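Long-range contact in SusD superfamily protein (Parabacteroides distasonis, PDB 3OTN), which is a putative SusD-family outer membrane protein that probably binds carbohydrate or other nutrients at the cell surface: residues 180-192 and 244-256. Residues are numbered along the deposited sequence; the frame is centred on the assembly and turned at random.
Sequences DHTGRVSMGAVKA and NNKGEFIYQVQFS. With EDO (1,2-ethanediol), chain K.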
# COMPACT_ATOMS: atom_id res chain seq x y z
N ASP A 180 -8.60 -16.35 4.50
CA ASP A 180 -8.07 -17.29 3.51
C ASP A 180 -6.56 -17.21 3.52
O ASP A 180 -5.99 -16.11 3.35
CB ASP A 180 -8.63 -16.96 2.13
CG ASP A 180 -8.28 -17.99 1.09
OD1 ASP A 180 -7.14 -18.00 0.59
OD2 ASP A 180 -9.14 -18.76 0.69
N HIS A 181 -5.91 -18.37 3.57
CA HIS A 181 -4.45 -18.48 3.70
C HIS A 181 -3.77 -18.88 2.41
O HIS A 181 -2.64 -19.34 2.43
CB HIS A 181 -4.07 -19.51 4.77
CG HIS A 181 -4.16 -18.98 6.16
ND1 HIS A 181 -3.56 -19.61 7.23
CD2 HIS A 181 -4.77 -17.88 6.66
CE1 HIS A 181 -3.81 -18.93 8.33
NE2 HIS A 181 -4.54 -17.87 8.01
N THR A 182 -4.47 -18.72 1.29
CA THR A 182 -3.92 -19.04 -0.01
C THR A 182 -3.83 -17.83 -0.91
O THR A 182 -3.32 -17.93 -1.98
CB THR A 182 -4.76 -20.11 -0.75
OG1 THR A 182 -6.03 -19.56 -1.08
CG2 THR A 182 -4.93 -21.38 0.12
N GLY A 183 -4.35 -16.68 -0.48
CA GLY A 183 -4.22 -15.46 -1.24
C GLY A 183 -5.56 -14.95 -1.78
O GLY A 183 -5.59 -13.86 -2.32
N ARG A 184 -6.66 -15.68 -1.60
CA ARG A 184 -7.96 -15.22 -2.17
C ARG A 184 -8.55 -14.11 -1.29
O ARG A 184 -8.17 -13.97 -0.13
CB ARG A 184 -8.93 -16.38 -2.29
CG ARG A 184 -8.34 -17.49 -3.18
CD ARG A 184 -9.37 -18.36 -3.74
NE ARG A 184 -10.20 -17.67 -4.74
CZ ARG A 184 -9.93 -17.53 -6.04
NH1 ARG A 184 -8.80 -17.98 -6.59
NH2 ARG A 184 -10.82 -16.93 -6.81
N VAL A 185 -9.40 -13.28 -1.90
CA VAL A 185 -10.18 -12.30 -1.16
C VAL A 185 -11.03 -13.02 -0.07
O VAL A 185 -11.52 -14.12 -0.29
CB VAL A 185 -11.10 -11.51 -2.14
CG1 VAL A 185 -12.05 -10.60 -1.39
CG2 VAL A 185 -10.21 -10.73 -3.13
N SER A 186 -11.14 -12.42 1.11
CA SER A 186 -11.88 -12.97 2.24
C SER A 186 -12.70 -11.83 2.84
O SER A 186 -12.48 -10.68 2.50
CB SER A 186 -10.90 -13.45 3.31
OG SER A 186 -10.09 -12.38 3.79
N MSE A 187 -13.59 -12.15 3.77
CA MSE A 187 -14.34 -11.08 4.43
C MSE A 187 -13.41 -10.19 5.23
O MSE A 187 -13.65 -8.98 5.35
CB MSE A 187 -15.43 -11.65 5.33
CG MSE A 187 -16.41 -10.60 5.77
SE MSE A 187 -17.47 -10.17 4.21
CE MSE A 187 -18.57 -11.76 4.15
N GLY A 188 -12.32 -10.74 5.77
CA GLY A 188 -11.34 -9.89 6.45
C GLY A 188 -10.75 -8.81 5.54
O GLY A 188 -10.56 -7.68 5.96
N ALA A 189 -10.48 -9.17 4.28
CA ALA A 189 -10.00 -8.23 3.29
C ALA A 189 -11.05 -7.15 3.01
O ALA A 189 -10.72 -5.96 2.94
CB ALA A 189 -9.60 -8.99 1.94
N VAL A 190 -12.31 -7.57 2.86
CA VAL A 190 -13.41 -6.63 2.62
C VAL A 190 -13.54 -5.66 3.77
O VAL A 190 -13.72 -4.46 3.55
CB VAL A 190 -14.78 -7.39 2.45
CG1 VAL A 190 -15.95 -6.40 2.49
CG2 VAL A 190 -14.78 -8.23 1.19
N LYS A 191 -13.48 -6.18 4.99
CA LYS A 191 -13.62 -5.31 6.18
C LYS A 191 -12.44 -4.37 6.34
O LYS A 191 -12.62 -3.24 6.71
CB LYS A 191 -13.78 -6.09 7.50
CG LYS A 191 -14.89 -7.08 7.57
CD LYS A 191 -16.22 -6.47 7.51
CE LYS A 191 -17.33 -7.55 7.82
NZ LYS A 191 -18.58 -6.81 7.91
N ALA A 192 -11.23 -4.84 6.03
CA ALA A 192 -10.01 -4.00 6.11
C ALA A 192 -10.08 -2.85 5.09
O ALA A 192 -9.82 -1.69 5.41
CB ALA A 192 -8.75 -4.83 5.89
N ASN A 244 3.81 -15.93 4.27
CA ASN A 244 2.88 -15.47 3.22
C ASN A 244 1.41 -15.88 3.49
O ASN A 244 1.14 -17.05 3.74
CB ASN A 244 3.26 -16.07 1.86
CG ASN A 244 4.45 -15.38 1.16
OD1 ASN A 244 5.02 -14.39 1.62
ND2 ASN A 244 4.83 -15.94 0.03
N ASN A 245 0.50 -14.90 3.50
CA ASN A 245 -0.97 -15.11 3.67
C ASN A 245 -1.43 -15.60 5.05
O ASN A 245 -2.57 -16.04 5.19
CB ASN A 245 -1.52 -16.05 2.58
CG ASN A 245 -1.14 -15.62 1.18
OD1 ASN A 245 -0.68 -16.44 0.36
ND2 ASN A 245 -1.37 -14.35 0.88
N LYS A 246 -0.55 -15.53 6.06
CA LYS A 246 -0.82 -16.02 7.41
C LYS A 246 -0.49 -14.93 8.41
O LYS A 246 0.12 -13.91 8.07
CB LYS A 246 0.10 -17.19 7.81
CG LYS A 246 0.44 -18.25 6.81
CD LYS A 246 0.93 -19.55 7.47
CE LYS A 246 2.08 -19.38 8.44
NZ LYS A 246 2.44 -20.68 9.08
N GLY A 247 -0.82 -15.19 9.66
CA GLY A 247 -0.40 -14.32 10.77
C GLY A 247 -1.15 -13.01 10.69
O GLY A 247 -2.37 -13.00 10.83
N GLU A 248 -0.46 -11.93 10.35
CA GLU A 248 -1.10 -10.63 10.18
C GLU A 248 -1.70 -10.41 8.80
O GLU A 248 -2.57 -9.54 8.63
CB GLU A 248 -0.10 -9.51 10.41
CG GLU A 248 0.38 -9.35 11.84
CD GLU A 248 1.05 -8.01 12.11
OE1 GLU A 248 0.73 -7.01 11.39
OE2 GLU A 248 1.89 -7.97 13.05
N PHE A 249 -1.24 -11.17 7.81
CA PHE A 249 -1.53 -10.80 6.43
C PHE A 249 -2.98 -11.11 6.06
O PHE A 249 -3.45 -12.24 6.19
CB PHE A 249 -0.56 -11.42 5.45
CG PHE A 249 0.90 -11.09 5.73
CD1 PHE A 249 1.31 -9.77 5.94
CD2 PHE A 249 1.85 -12.11 5.82
CE1 PHE A 249 2.66 -9.48 6.19
CE2 PHE A 249 3.17 -11.83 6.05
CZ PHE A 249 3.59 -10.52 6.24
N ILE A 250 -3.65 -10.08 5.55
CA ILE A 250 -5.09 -10.13 5.20
C ILE A 250 -5.26 -10.17 3.69
O ILE A 250 -5.99 -11.03 3.15
CB ILE A 250 -5.84 -8.90 5.81
CG1 ILE A 250 -5.76 -8.93 7.33
CG2 ILE A 250 -7.34 -8.90 5.41
CD1 ILE A 250 -6.19 -7.63 7.99
N TYR A 251 -4.58 -9.27 2.99
CA TYR A 251 -4.54 -9.32 1.52
C TYR A 251 -3.15 -8.91 1.01
O TYR A 251 -2.59 -7.92 1.46
CB TYR A 251 -5.67 -8.43 0.94
CG TYR A 251 -5.95 -8.78 -0.48
CD1 TYR A 251 -6.62 -9.95 -0.80
CD2 TYR A 251 -5.48 -7.97 -1.52
CE1 TYR A 251 -6.84 -10.31 -2.14
CE2 TYR A 251 -5.70 -8.32 -2.86
CZ TYR A 251 -6.36 -9.48 -3.17
OH TYR A 251 -6.55 -9.81 -4.47
N GLN A 252 -2.62 -9.66 0.05
CA GLN A 252 -1.28 -9.44 -0.41
C GLN A 252 -1.18 -9.63 -1.92
O GLN A 252 -1.93 -10.38 -2.51
CB GLN A 252 -0.34 -10.48 0.24
CG GLN A 252 -0.23 -10.41 1.76
CD GLN A 252 0.98 -11.13 2.27
OE1 GLN A 252 1.04 -12.36 2.25
NE2 GLN A 252 1.98 -10.36 2.74
N VAL A 253 -0.17 -9.00 -2.50
CA VAL A 253 0.29 -9.34 -3.82
C VAL A 253 1.09 -10.64 -3.72
O VAL A 253 1.95 -10.77 -2.84
CB VAL A 253 1.16 -8.27 -4.43
CG1 VAL A 253 1.56 -8.68 -5.81
CG2 VAL A 253 0.39 -6.90 -4.51
N GLN A 254 0.81 -11.59 -4.61
CA GLN A 254 1.39 -12.95 -4.52
C GLN A 254 2.64 -13.08 -5.38
O GLN A 254 2.63 -12.78 -6.59
CB GLN A 254 0.39 -14.03 -4.96
CG GLN A 254 -0.99 -13.97 -4.23
CD GLN A 254 -0.88 -14.20 -2.74
OE1 GLN A 254 -1.42 -13.43 -1.91
NE2 GLN A 254 -0.17 -15.21 -2.38
N PHE A 255 3.70 -13.55 -4.73
CA PHE A 255 4.97 -13.88 -5.36
C PHE A 255 5.30 -15.31 -4.98
O PHE A 255 5.09 -15.73 -3.83
CB PHE A 255 6.05 -12.89 -4.93
CG PHE A 255 5.83 -11.47 -5.44
CD1 PHE A 255 6.02 -11.16 -6.78
CD2 PHE A 255 5.44 -10.46 -4.58
CE1 PHE A 255 5.83 -9.88 -7.24
CE2 PHE A 255 5.25 -9.17 -5.05
CZ PHE A 255 5.45 -8.87 -6.36
N SER A 256 5.72 -16.11 -5.95
CA SER A 256 6.10 -17.50 -5.69
C SER A 256 7.12 -17.96 -6.71
O SER A 256 7.16 -17.45 -7.85
CB SER A 256 4.86 -18.42 -5.68
OG SER A 256 4.31 -18.60 -6.98
C1 EDO K . -0.91 -10.86 -8.07
O1 EDO K . -1.10 -11.22 -6.68
C2 EDO K . 0.23 -11.68 -8.71
O2 EDO K . 1.47 -11.09 -8.30
O HOH W 1 -7.30 -13.48 4.89
O HOH W 2 -4.52 -13.89 4.57
O HOH W 3 -0.09 -19.22 0.85
O HOH W 4 -3.92 -12.15 -0.42
O HOH W 5 -8.10 -12.15 2.01
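Gly183 lies with its CA against a pair of amides that hold each other by two hydrogen bonds, Asn245 ND2 to Gln254 OE1 (2.9 Å) and Gln254 NE2 to Asn245 OD1, both in the carbonyl plane of their acceptor. In this SusD-family fold the contact joins the loop with the Asx turn of Asp180, and the start of helix 187-202 that follows it, to the bulged central strand 249-253 of a small antiparallel sheet and the loop before it. Glycine suits the site: at its positive phi a side chain would strike both the Gln254 amide and the preceding carbonyl. Gln254 folds back at chi2 (-63°), which brings OE1 to 3.5 Å from Gly183 CA. Replacing Asn245, whose backbone N bonds Gln252 OE1, by an alanine would probably cost Gln254 both amide bonds and let its amide turn more freely. In the conformer described, one face of the His181 ring lies over Lys246 CA, a CH-pi contact, while His181 CA points a C-H at Asn245 O. Waters supply polar links between the segments; one donates to both His181 O and Asn245 OD1, another lies within hydrogen-bonding distance of Arg184 O, Ser186 OG and Ile250 O. Toward the helix the contact turns apolar. Ile250 CG2, anti to the backbone N, presses on the first turn at Ala189 N (3.3 Å), whose N-H is directed to the N-cap oxygen, Ser186 OG. Tyr251 reaches past Ala189 to Val185, its hydroxyl bonded to Asn30, and Phe120 of helix 108-133 backs Val185 and Ala189. Val185 CG2 meets the tyrosine ring obliquely, 3.5 Å from Tyr251 CE1.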